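Local coordinates for uncharacterized protein (Staphylococcus aureus subsp. aureus Mu50, PDB 4EBG) that is a secreted protein of unknown function, a member of the DUF4467 family with a cystatin-like fold, at residues 11-16 against 47-52. Numbering follows the deposited sequence.
Sequences KEQNQM and IVIGIQ
Gln13 reaches from the helix to the terminal methyl groups of Ile49 and Ile51, and these van der Waals contacts make up the whole junction between the two segments. Ile51 CD1 sits over one face of the flat amide, 3.7 Å from Gln13 CD, with Gln13 CG and NE2 about equally close. Ile49 CD1 comes in low and obliquely at the oxygen, displaced toward the side where Ile51 CD1 lies, 3.6 Å from Gln13 OE1; it also brushes Gln13 CG at 4.1 Å. The glutamine chain leaves the helix with CG anti to the backbone N (chi1 -175°); the bend at chi2 (73°) folds it so the amide lies beside the two methyls, and chi3 (52°) turns its face to Ile51 CD1. Two residues apart on strand 46-52, both isoleucines point to the same side of the antiparallel sheet, and across that face runs the long helix 3-23, as in the cystatin-like fold, with backbones 9.4 Å apart between Gln13 CA and Ile49 CA. Phe63, on the adjacent strand 60-68, touches both Gln13 and Ile51. The polar atoms of the amide find their partners beyond both segments: Gln13 OE1 is hydrogen-bonded to Tyr65 OH and Gln13 NE2 to Asn17 OD1, one helical turn on, which together fix the rotation of this buried amide. Val23 of the second subunit also packs on Gln13, placing the glutamine close to the dimer interface.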
loop_
_atom_site.group_PDB
_atom_site.type_symbol
_atom_site.label_atom_id
_atom_site.label_comp_id
_atom_site.label_asym_id
_atom_site.label_seq_id
_atom_site.Cartn_x
_atom_site.Cartn_y
_atom_site.Cartn_z
ATOM N N LYS B 11 7.310 3.130 12.725
ATOM C CA LYS B 11 7.826 3.925 11.602
ATOM C C LYS B 11 7.617 3.176 10.298
ATOM O O LYS B 11 7.188 3.741 9.281
ATOM C CB LYS B 11 9.291 4.230 11.839
ATOM C CG LYS B 11 9.924 4.967 10.663
ATOM C CD LYS B 11 11.349 5.467 11.004
ATOM C CE LYS B 11 12.044 6.068 9.809
ATOM N NZ LYS B 11 12.549 5.044 8.869
ATOM N N GLU B 12 7.951 1.882 10.291
ATOM C CA GLU B 12 7.840 1.081 9.094
ATOM C C GLU B 12 6.357 0.972 8.693
ATOM O O GLU B 12 6.042 1.068 7.520
ATOM C CB GLU B 12 8.469 -0.295 9.317
ATOM C CG GLU B 12 8.439 -1.167 8.115
ATOM C CD GLU B 12 9.311 -0.701 6.978
ATOM O OE1 GLU B 12 10.210 0.143 7.191
ATOM O OE2 GLU B 12 9.097 -1.232 5.861
ATOM N N GLN B 13 5.470 0.737 9.655
ATOM C CA GLN B 13 4.082 0.630 9.343
ATOM C C GLN B 13 3.592 1.907 8.687
ATOM O O GLN B 13 2.833 1.882 7.696
ATOM C CB GLN B 13 3.244 0.360 10.597
ATOM C CG GLN B 13 1.743 0.105 10.268
ATOM C CD GLN B 13 1.485 -1.209 9.636
ATOM O OE1 GLN B 13 1.918 -2.204 10.171
ATOM N NE2 GLN B 13 0.742 -1.253 8.534
ATOM N N ASN B 14 3.953 3.052 9.247
ATOM C CA ASN B 14 3.508 4.316 8.663
ATOM C C ASN B 14 4.093 4.544 7.256
ATOM O O ASN B 14 3.400 5.073 6.394
ATOM C CB ASN B 14 3.822 5.468 9.611
ATOM C CG ASN B 14 2.770 5.625 10.669
ATOM O OD1 ASN B 14 1.618 5.785 10.342
ATOM N ND2 ASN B 14 3.143 5.572 11.944
ATOM N N GLN B 15 5.353 4.178 7.049
ATOM C CA GLN B 15 5.982 4.321 5.745
ATOM C C GLN B 15 5.232 3.495 4.733
ATOM O O GLN B 15 4.928 3.959 3.622
ATOM C CB GLN B 15 7.456 3.916 5.804
ATOM C CG GLN B 15 8.358 4.958 6.465
ATOM C CD GLN B 15 9.783 4.488 6.612
ATOM O OE1 GLN B 15 10.035 3.316 6.858
ATOM N NE2 GLN B 15 10.720 5.405 6.479
HETATM N N MSE B 16 4.955 2.234 5.053
HETATM C CA MSE B 16 4.204 1.393 4.120
HETATM C C MSE B 16 2.789 1.885 3.897
HETATM O O MSE B 16 2.299 1.891 2.800
HETATM C CB MSE B 16 4.186 -0.051 4.622
HETATM C CG MSE B 16 5.573 -0.711 4.573
HETATM SE SE MSE B 16 5.510 -2.587 4.942
HETATM C CE MSE B 16 4.897 -2.388 6.689
ATOM N N ILE B 47 7.278 -8.664 17.146
ATOM C CA ILE B 47 6.398 -7.646 17.657
ATOM C C ILE B 47 5.127 -7.660 16.829
ATOM O O ILE B 47 5.181 -7.623 15.619
ATOM C CB ILE B 47 7.101 -6.255 17.627
ATOM C CG1 ILE B 47 8.396 -6.309 18.447
ATOM C CG2 ILE B 47 6.164 -5.159 18.113
ATOM C CD1 ILE B 47 9.170 -4.949 18.485
ATOM N N VAL B 48 3.967 -7.744 17.490
ATOM C CA VAL B 48 2.666 -7.781 16.855
ATOM C C VAL B 48 1.953 -6.519 17.224
ATOM O O VAL B 48 1.829 -6.185 18.410
ATOM C CB VAL B 48 1.866 -9.036 17.266
ATOM C CG1 VAL B 48 0.508 -8.978 16.565
ATOM C CG2 VAL B 48 2.568 -10.325 16.928
ATOM N N ILE B 49 1.443 -5.803 16.208
ATOM C CA ILE B 49 0.680 -4.613 16.401
ATOM C C ILE B 49 -0.708 -4.774 15.833
ATOM O O ILE B 49 -0.897 -5.447 14.840
ATOM C CB ILE B 49 1.373 -3.333 15.863
ATOM C CG1 ILE B 49 1.511 -3.381 14.352
ATOM C CG2 ILE B 49 2.712 -3.141 16.600
ATOM C CD1 ILE B 49 2.104 -2.065 13.766
ATOM N N GLY B 50 -1.663 -4.112 16.461
ATOM C CA GLY B 50 -3.025 -4.018 16.004
ATOM C C GLY B 50 -3.340 -2.536 15.837
ATOM O O GLY B 50 -3.244 -1.771 16.778
ATOM N N ILE B 51 -3.789 -2.153 14.635
ATOM C CA ILE B 51 -3.894 -0.764 14.298
ATOM C C ILE B 51 -5.189 -0.484 13.551
ATOM O O ILE B 51 -5.786 -1.370 12.939
ATOM C CB ILE B 51 -2.685 -0.316 13.414
ATOM C CG1 ILE B 51 -2.707 -0.946 12.028
ATOM C CG2 ILE B 51 -1.370 -0.528 14.115
ATOM C CD1 ILE B 51 -1.799 -0.363 11.018
ATOM N N GLN B 52 -5.569 0.780 13.559
ATOM C CA GLN B 52 -6.687 1.251 12.735
ATOM C C GLN B 52 -6.196 1.486 11.304
ATOM O O GLN B 52 -5.723 2.541 10.949
ATOM C CB GLN B 52 -7.302 2.538 13.283
ATOM C CG GLN B 52 -8.583 2.933 12.528
ATOM C CD GLN B 52 -9.026 4.369 12.808
ATOM O OE1 GLN B 52 -8.500 5.083 13.674
ATOM N NE2 GLN B 52 -9.943 4.814 12.031
#